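Local coordinates for phosphate transporter (Thermotoga maritima MSB8, PDB 6L85), which probably imports phosphate across the cell membrane together with sodium ions, as a bacterial relative of the human SLC20 carriers, at residues L148-M153 with G323-F328; C248-S253 with F328-T333. All coordinates share one frame; numbering follows the deposited sequence.

Interaction 1: residues L148-M153 with G323-F328. With NA (sodium ion), chain S.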
ATOM      1  N   LEU B 148       6.805 -16.763 -22.941  1.00 48.35           N
ATOM      2  CA  LEU B 148       8.257 -16.886 -22.857  1.00 49.41           C
ATOM      3  C   LEU B 148       8.758 -16.659 -21.438  1.00 49.93           C
ATOM      4  O   LEU B 148       9.603 -17.414 -20.944  1.00 47.85           O
ATOM      5  CB  LEU B 148       8.936 -15.907 -23.819  1.00 48.13           C
ATOM      6  CG  LEU B 148       8.445 -16.009 -25.266  1.00 59.67           C
ATOM      7  CD1 LEU B 148       9.076 -14.941 -26.160  1.00 55.86           C
ATOM      8  CD2 LEU B 148       8.621 -17.427 -25.851  1.00 60.00           C
ATOM      9  N   ILE B 149       8.270 -15.601 -20.780  1.00 50.10           N
ATOM     10  CA  ILE B 149       8.670 -15.331 -19.402  1.00 43.34           C
ATOM     11  C   ILE B 149       8.284 -16.502 -18.513  1.00 40.15           C
ATOM     12  O   ILE B 149       9.062 -16.941 -17.671  1.00 43.24           O
ATOM     13  CB  ILE B 149       8.040 -14.012 -18.910  1.00 47.94           C
ATOM     14  CG1 ILE B 149       8.521 -12.820 -19.744  1.00 49.65           C
ATOM     15  CG2 ILE B 149       8.346 -13.782 -17.466  1.00 42.34           C
ATOM     16  CD1 ILE B 149       7.866 -11.495 -19.320  1.00 48.26           C
ATOM     17  N   SER B 150       7.054 -16.987 -18.667  1.00 39.42           N
ATOM     18  CA  SER B 150       6.580 -18.202 -18.021  1.00 43.46           C
ATOM     19  C   SER B 150       7.589 -19.346 -18.143  1.00 49.98           C
ATOM     20  O   SER B 150       8.026 -19.939 -17.144  1.00 38.17           O
ATOM     21  CB  SER B 150       5.259 -18.574 -18.706  1.00 45.85           C
ATOM     22  OG  SER B 150       4.395 -19.294 -17.878  1.00 54.04           O
ATOM     23  N   PHE B 151       7.949 -19.675 -19.388  1.00 48.80           N
ATOM     24  CA  PHE B 151       8.840 -20.799 -19.658  1.00 49.03           C
ATOM     25  C   PHE B 151      10.188 -20.599 -18.966  1.00 47.88           C
ATOM     26  O   PHE B 151      10.663 -21.470 -18.216  1.00 50.65           O
ATOM     27  CB  PHE B 151       8.991 -20.942 -21.179  1.00 52.05           C
ATOM     28  CG  PHE B 151       9.945 -22.017 -21.617  1.00 49.89           C
ATOM     29  CD1 PHE B 151       9.534 -23.337 -21.707  1.00 52.70           C
ATOM     30  CD2 PHE B 151      11.249 -21.700 -21.960  1.00 51.69           C
ATOM     31  CE1 PHE B 151      10.414 -24.331 -22.123  1.00 56.70           C
ATOM     32  CE2 PHE B 151      12.133 -22.685 -22.379  1.00 59.69           C
ATOM     33  CZ  PHE B 151      11.715 -24.005 -22.457  1.00 53.23           C
ATOM     34  N   VAL B 152      10.789 -19.429 -19.164  1.00 45.40           N
ATOM     35  CA  VAL B 152      12.102 -19.166 -18.579  1.00 49.48           C
ATOM     36  C   VAL B 152      12.027 -19.203 -17.061  1.00 51.88           C
ATOM     37  O   VAL B 152      12.920 -19.738 -16.393  1.00 56.59           O
ATOM     38  CB  VAL B 152      12.652 -17.824 -19.094  1.00 50.03           C
ATOM     39  CG1 VAL B 152      13.999 -17.505 -18.447  1.00 51.07           C
ATOM     40  CG2 VAL B 152      12.766 -17.863 -20.613  1.00 47.20           C
ATOM     41  N   MET B 153      10.947 -18.670 -16.487  1.00 49.72           N
ATOM     42  CA  MET B 153      10.850 -18.607 -15.039  1.00 49.06           C
ATOM     43  C   MET B 153      10.647 -19.992 -14.437  1.00 45.98           C
ATOM     44  O   MET B 153      11.213 -20.304 -13.384  1.00 44.93           O
ATOM     45  CB  MET B 153       9.717 -17.669 -14.630  1.00 46.13           C
ATOM     46  CG  MET B 153       9.454 -17.681 -13.143  1.00 44.08           C
ATOM     47  SD  MET B 153       8.346 -16.355 -12.638  1.00 43.17           S
ATOM     48  CE  MET B 153       8.167 -16.785 -10.908  1.00 39.94           C
ATOM     49  N   GLY B 323       1.268 -22.235 -10.980  1.00 38.54           N
ATOM     50  CA  GLY B 323       0.364 -21.106 -10.814  1.00 46.32           C
ATOM     51  C   GLY B 323       1.095 -19.856 -10.355  1.00 40.99           C
ATOM     52  O   GLY B 323       0.848 -18.762 -10.857  1.00 43.32           O
ATOM     53  N   PHE B 324       2.008 -20.016  -9.390  1.00 45.48           N
ATOM     54  CA  PHE B 324       2.937 -18.961  -8.998  1.00 42.22           C
ATOM     55  C   PHE B 324       3.643 -18.353 -10.210  1.00 45.40           C
ATOM     56  O   PHE B 324       3.688 -17.122 -10.367  1.00 39.43           O
ATOM     57  CB  PHE B 324       3.956 -19.551  -8.016  1.00 39.95           C
ATOM     58  CG  PHE B 324       4.958 -18.557  -7.472  1.00 41.89           C
ATOM     59  CD1 PHE B 324       4.684 -17.843  -6.311  1.00 37.07           C
ATOM     60  CD2 PHE B 324       6.195 -18.377  -8.093  1.00 40.77           C
ATOM     61  CE1 PHE B 324       5.612 -16.945  -5.784  1.00 36.75           C
ATOM     62  CE2 PHE B 324       7.123 -17.492  -7.573  1.00 40.96           C
ATOM     63  CZ  PHE B 324       6.827 -16.769  -6.412  1.00 41.07           C
ATOM     64  N   THR B 325       4.221 -19.215 -11.068  1.00 40.49           N
ATOM     65  CA  THR B 325       4.965 -18.749 -12.245  1.00 41.32           C
ATOM     66  C   THR B 325       4.056 -18.043 -13.258  1.00 41.52           C
ATOM     67  O   THR B 325       4.431 -17.016 -13.832  1.00 37.83           O
ATOM     68  CB  THR B 325       5.686 -19.947 -12.886  1.00 42.90           C
ATOM     69  OG1 THR B 325       6.686 -20.429 -11.978  1.00 46.09           O
ATOM     70  CG2 THR B 325       6.372 -19.572 -14.214  1.00 39.36           C
ATOM     71  N   VAL B 326       2.862 -18.587 -13.486  1.00 40.47           N
ATOM     72  CA  VAL B 326       1.916 -18.013 -14.440  1.00 42.26           C
ATOM     73  C   VAL B 326       1.509 -16.615 -14.002  1.00 43.11           C
ATOM     74  O   VAL B 326       1.476 -15.670 -14.802  1.00 41.70           O
ATOM     75  CB  VAL B 326       0.685 -18.932 -14.576  1.00 46.53           C
ATOM     76  CG1 VAL B 326      -0.521 -18.183 -15.190  1.00 41.65           C
ATOM     77  CG2 VAL B 326       1.036 -20.172 -15.378  1.00 46.13           C
ATOM     78  N   ASP B 327       1.182 -16.472 -12.718  1.00 42.70           N
ATOM     79  CA  ASP B 327       0.801 -15.169 -12.191  1.00 42.67           C
ATOM     80  C   ASP B 327       1.943 -14.176 -12.276  1.00 40.02           C
ATOM     81  O   ASP B 327       1.755 -13.037 -12.729  1.00 36.97           O
ATOM     82  CB  ASP B 327       0.357 -15.296 -10.741  1.00 39.90           C
ATOM     83  CG  ASP B 327      -0.953 -16.026 -10.589  1.00 45.09           C
ATOM     84  OD1 ASP B 327      -1.718 -16.118 -11.576  1.00 56.39           O
ATOM     85  OD2 ASP B 327      -1.226 -16.492  -9.458  1.00 52.00           O
ATOM     86  N   PHE B 328       3.131 -14.565 -11.795  1.00 39.72           N
ATOM     87  CA  PHE B 328       4.257 -13.643 -11.851  1.00 41.42           C
ATOM     88  C   PHE B 328       4.483 -13.145 -13.273  1.00 43.73           C
ATOM     89  O   PHE B 328       4.625 -11.933 -13.505  1.00 37.34           O
ATOM     90  CB  PHE B 328       5.529 -14.300 -11.315  1.00 38.47           C
ATOM     91  CG  PHE B 328       6.691 -13.340 -11.217  1.00 41.75           C
ATOM     92  CD1 PHE B 328       7.469 -13.049 -12.331  1.00 40.42           C
ATOM     93  CD2 PHE B 328       6.955 -12.674 -10.026  1.00 41.40           C
ATOM     94  CE1 PHE B 328       8.527 -12.135 -12.245  1.00 45.80           C
ATOM     95  CE2 PHE B 328       7.999 -11.782  -9.926  1.00 37.89           C
ATOM     96  CZ  PHE B 328       8.786 -11.503 -11.041  1.00 44.95           C
TER
HETATM   97 NA    NA S 504      -2.179 -17.351  -7.658  1.00 51.35          NA
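M153 reaches across from helix 129-162, makes a Met-aromatic contact with F328 of helix 320-339 and packs on F324 and T325, in the helical bundle of a phosphate transporter. The two segments run roughly antiparallel, at 140° to each other, with their axes 8.9 Å apart. M153 has CG anti to the backbone N (chi1 173°), and the rest of the chain is extended. That shape carries the sulfur and the terminal methyl straight to the opposite helix. SD approaches the F328 ring obliquely, 3.4 Å from CD1 of F328. The sulfur is 4.3 Å from the centroid of that ring. The M153 chain runs roughly perpendicular to both phenylalanine side chains. The methyl CE of M153 goes further, to 3.6 Å from CE2 of F324, and it also packs on CB of F328. One thioether end therefore touches both phenylalanines. F178 of helix 167-194 also packs on M153 and meets the F328 ring edge-to-face.

The T325 side chain points the opposite way alongside M153. Its CG2 packs on CG of M153. The hydroxyl of T325 hydrogen-bonds to S321 O within its own helix, and OG of S150 hydrogen-bonds to A353 O, so the polar ends are satisfied elsewhere. OD2 of D327, on the same segment as T325, binds a sodium ion together with T29, Q243 and S247. On the side facing helix 129-162, CG2 of T325 sits 3.4 Å from the carbonyl oxygen of S150.

Interaction 2: residues C248-S253 with F328-T333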
ATOM      1  N   CYS B 248      -2.377 -11.463  -6.060  1.00 36.79           N
ATOM      2  CA  CYS B 248      -2.534 -10.033  -5.782  1.00 37.04           C
ATOM      3  C   CYS B 248      -1.764  -9.200  -6.795  1.00 34.88           C
ATOM      4  O   CYS B 248      -2.233  -8.144  -7.245  1.00 34.12           O
ATOM      5  CB  CYS B 248      -2.022  -9.687  -4.376  1.00 36.45           C
ATOM      6  SG  CYS B 248      -2.895 -10.425  -2.998  1.00 42.69           S
ATOM      7  N   TYR B 249      -0.539  -9.625  -7.087  1.00 33.41           N
ATOM      8  CA  TYR B 249       0.292  -8.948  -8.074  1.00 37.78           C
ATOM      9  C   TYR B 249      -0.436  -8.865  -9.422  1.00 38.17           C
ATOM     10  O   TYR B 249      -0.492  -7.792 -10.055  1.00 38.92           O
ATOM     11  CB  TYR B 249       1.624  -9.701  -8.170  1.00 36.34           C
ATOM     12  CG  TYR B 249       2.705  -9.111  -9.057  1.00 41.14           C
ATOM     13  CD1 TYR B 249       2.793  -7.745  -9.300  1.00 37.31           C
ATOM     14  CD2 TYR B 249       3.653  -9.942  -9.645  1.00 41.15           C
ATOM     15  CE1 TYR B 249       3.801  -7.229 -10.104  1.00 36.94           C
ATOM     16  CE2 TYR B 249       4.653  -9.442 -10.460  1.00 42.26           C
ATOM     17  CZ  TYR B 249       4.727  -8.076 -10.683  1.00 44.26           C
ATOM     18  OH  TYR B 249       5.732  -7.581 -11.494  1.00 47.11           O
ATOM     19  N   VAL B 250      -1.083  -9.967  -9.832  1.00 33.70           N
ATOM     20  CA  VAL B 250      -1.825  -9.906 -11.096  1.00 39.56           C
ATOM     21  C   VAL B 250      -3.000  -8.937 -10.994  1.00 33.73           C
ATOM     22  O   VAL B 250      -3.247  -8.161 -11.919  1.00 35.83           O
ATOM     23  CB  VAL B 250      -2.296 -11.300 -11.570  1.00 41.97           C
ATOM     24  CG1 VAL B 250      -2.983 -11.182 -12.933  1.00 36.89           C
ATOM     25  CG2 VAL B 250      -1.139 -12.247 -11.694  1.00 37.67           C
ATOM     26  N   SER B 251      -3.745  -8.980  -9.885  1.00 33.39           N
ATOM     27  CA  SER B 251      -4.891  -8.088  -9.672  1.00 34.76           C
ATOM     28  C   SER B 251      -4.511  -6.617  -9.798  1.00 33.34           C
ATOM     29  O   SER B 251      -5.231  -5.816 -10.411  1.00 32.42           O
ATOM     30  CB  SER B 251      -5.469  -8.322  -8.280  1.00 37.96           C
ATOM     31  OG  SER B 251      -6.520  -9.247  -8.326  1.00 48.86           O
ATOM     32  N   PHE B 252      -3.417  -6.241  -9.135  1.00 33.91           N
ATOM     33  CA  PHE B 252      -2.889  -4.889  -9.205  1.00 31.99           C
ATOM     34  C   PHE B 252      -2.587  -4.505 -10.648  1.00 32.90           C
ATOM     35  O   PHE B 252      -2.988  -3.429 -11.120  1.00 35.29           O
ATOM     36  CB  PHE B 252      -1.622  -4.815  -8.342  1.00 31.96           C
ATOM     37  CG  PHE B 252      -0.957  -3.460  -8.320  1.00 34.44           C
ATOM     38  CD1 PHE B 252      -0.065  -3.086  -9.320  1.00 34.25           C
ATOM     39  CD2 PHE B 252      -1.202  -2.569  -7.283  1.00 34.74           C
ATOM     40  CE1 PHE B 252       0.560  -1.840  -9.301  1.00 34.85           C
ATOM     41  CE2 PHE B 252      -0.574  -1.313  -7.251  1.00 31.41           C
ATOM     42  CZ  PHE B 252       0.303  -0.956  -8.260  1.00 40.55           C
ATOM     43  N   SER B 253      -1.855  -5.375 -11.356  1.00 32.46           N
ATOM     44  CA  SER B 253      -1.453  -5.039 -12.718  1.00 34.64           C
ATOM     45  C   SER B 253      -2.664  -5.001 -13.644  1.00 30.06           C
ATOM     46  O   SER B 253      -2.709  -4.213 -14.590  1.00 30.06           O
ATOM     47  CB  SER B 253      -0.403  -6.035 -13.201  1.00 31.61           C
ATOM     48  OG  SER B 253      -1.037  -7.236 -13.558  1.00 41.63           O
ATOM     49  N   PHE B 328       3.131 -14.565 -11.795  1.00 39.72           N
ATOM     50  CA  PHE B 328       4.257 -13.643 -11.851  1.00 41.42           C
ATOM     51  C   PHE B 328       4.483 -13.145 -13.273  1.00 43.73           C
ATOM     52  O   PHE B 328       4.625 -11.933 -13.505  1.00 37.34           O
ATOM     53  CB  PHE B 328       5.529 -14.300 -11.315  1.00 38.47           C
ATOM     54  CG  PHE B 328       6.691 -13.340 -11.217  1.00 41.75           C
ATOM     55  CD1 PHE B 328       7.469 -13.049 -12.331  1.00 40.42           C
ATOM     56  CD2 PHE B 328       6.955 -12.674 -10.026  1.00 41.40           C
ATOM     57  CE1 PHE B 328       8.527 -12.135 -12.245  1.00 45.80           C
ATOM     58  CE2 PHE B 328       7.999 -11.782  -9.926  1.00 37.89           C
ATOM     59  CZ  PHE B 328       8.786 -11.503 -11.041  1.00 44.95           C
ATOM     60  N   SER B 329       4.513 -14.071 -14.245  1.00 38.02           N
ATOM     61  CA  SER B 329       4.813 -13.680 -15.621  1.00 37.64           C
ATOM     62  C   SER B 329       3.710 -12.813 -16.205  1.00 37.77           C
ATOM     63  O   SER B 329       3.990 -11.864 -16.948  1.00 38.08           O
ATOM     64  CB  SER B 329       5.019 -14.923 -16.491  1.00 38.68           C
ATOM     65  OG  SER B 329       5.970 -15.782 -15.880  1.00 44.75           O
ATOM     66  N   THR B 330       2.449 -13.141 -15.904  1.00 35.97           N
ATOM     67  CA  THR B 330       1.336 -12.334 -16.376  1.00 39.13           C
ATOM     68  C   THR B 330       1.430 -10.911 -15.845  1.00 42.72           C
ATOM     69  O   THR B 330       1.331  -9.938 -16.607  1.00 36.48           O
ATOM     70  CB  THR B 330       0.027 -12.960 -15.926  1.00 40.61           C
ATOM     71  OG1 THR B 330      -0.083 -14.247 -16.523  1.00 43.50           O
ATOM     72  CG2 THR B 330      -1.152 -12.079 -16.340  1.00 39.33           C
ATOM     73  N   ALA B 331       1.631 -10.781 -14.532  1.00 40.78           N
ATOM     74  CA  ALA B 331       1.627  -9.472 -13.899  1.00 40.50           C
ATOM     75  C   ALA B 331       2.790  -8.632 -14.387  1.00 39.47           C
ATOM     76  O   ALA B 331       2.623  -7.435 -14.655  1.00 36.47           O
ATOM     77  CB  ALA B 331       1.671  -9.621 -12.378  1.00 37.31           C
ATOM     78  N   THR B 332       3.969  -9.244 -14.512  1.00 36.52           N
ATOM     79  CA  THR B 332       5.126  -8.533 -15.056  1.00 42.67           C
ATOM     80  C   THR B 332       4.864  -8.036 -16.473  1.00 42.94           C
ATOM     81  O   THR B 332       5.103  -6.860 -16.785  1.00 40.64           O
ATOM     82  CB  THR B 332       6.347  -9.449 -15.044  1.00 44.91           C
ATOM     83  OG1 THR B 332       6.499  -9.997 -13.730  1.00 38.25           O
ATOM     84  CG2 THR B 332       7.607  -8.668 -15.452  1.00 41.49           C
ATOM     85  N   THR B 333       4.382  -8.923 -17.354  1.00 38.77           N
ATOM     86  CA  THR B 333       4.077  -8.502 -18.715  1.00 41.52           C
ATOM     87  C   THR B 333       3.116  -7.318 -18.718  1.00 39.47           C
ATOM     88  O   THR B 333       3.327  -6.322 -19.429  1.00 39.76           O
ATOM     89  CB  THR B 333       3.486  -9.677 -19.500  1.00 42.53           C
ATOM     90  OG1 THR B 333       4.390 -10.784 -19.443  1.00 39.49           O
ATOM     91  CG2 THR B 333       3.249  -9.293 -20.967  1.00 37.90           C
TER
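Helix segments 248-253 and 328-333 run nearly parallel, 23° apart, with axes 8.3 Å from each other. The small side chain of A331 probably permits this closeness, its CA lying 4.5 Å from CA of V250. CB of A331 sits over the centre of the Y249 ring, 3.4 Å from the centroid and almost straight above it, a CH-pi contact. The same methyl also packs on CA and CG2 of V250. Y249 has CG anti to its own N (chi1 -175°), which brings the ring over A331 CB. The ring turns its edge to the face of F328 in a T-shaped pair, planes at 60°. CE2 of Y249 lies over that face toward the rim, 4.0 Å from CD2 of F328. At the far end, OH of Y249 gives a weak hydrogen bond to OG1 of T332, 3.4 Å long. OG1 of T332 in turn hydrogen-bonds to F328 O at 2.7 Å, from above the carbonyl plane. With an alanine at Y249, the A331 methyl is likely to lose the ring it sits over, and T332 and the F328 face their partners. One turn on, OG of S253 hydrogen-bonds back to V250 O and rests 3.5 Å from CA of A331. V250 also touches D327. This is close, near-parallel packing of helices 231-258 and 320-339 in a membrane transporter of the phosphate transporter family, next to the sodium site that D327 helps to form.

Overall arrangement
Following the chain, helix 129-162 comes first, then helix 231-258, then helix 320-339, which both contacts use. Interaction 1 closes a loop of 169 residues between its segments, and interaction 2 closes one of 74. The later loop starts within the earlier one and ends just past it, so the two cross. They share F328, and their centres lie about 10 Å apart. Helix 320-339 therefore stands between helix 129-162 and helix 231-258, antiparallel in sense to the first and nearly parallel to the second. The contacts also meet directly: D327 O packs on V250, and I149 and S150 pack on S329. Helix 167-194 touches both.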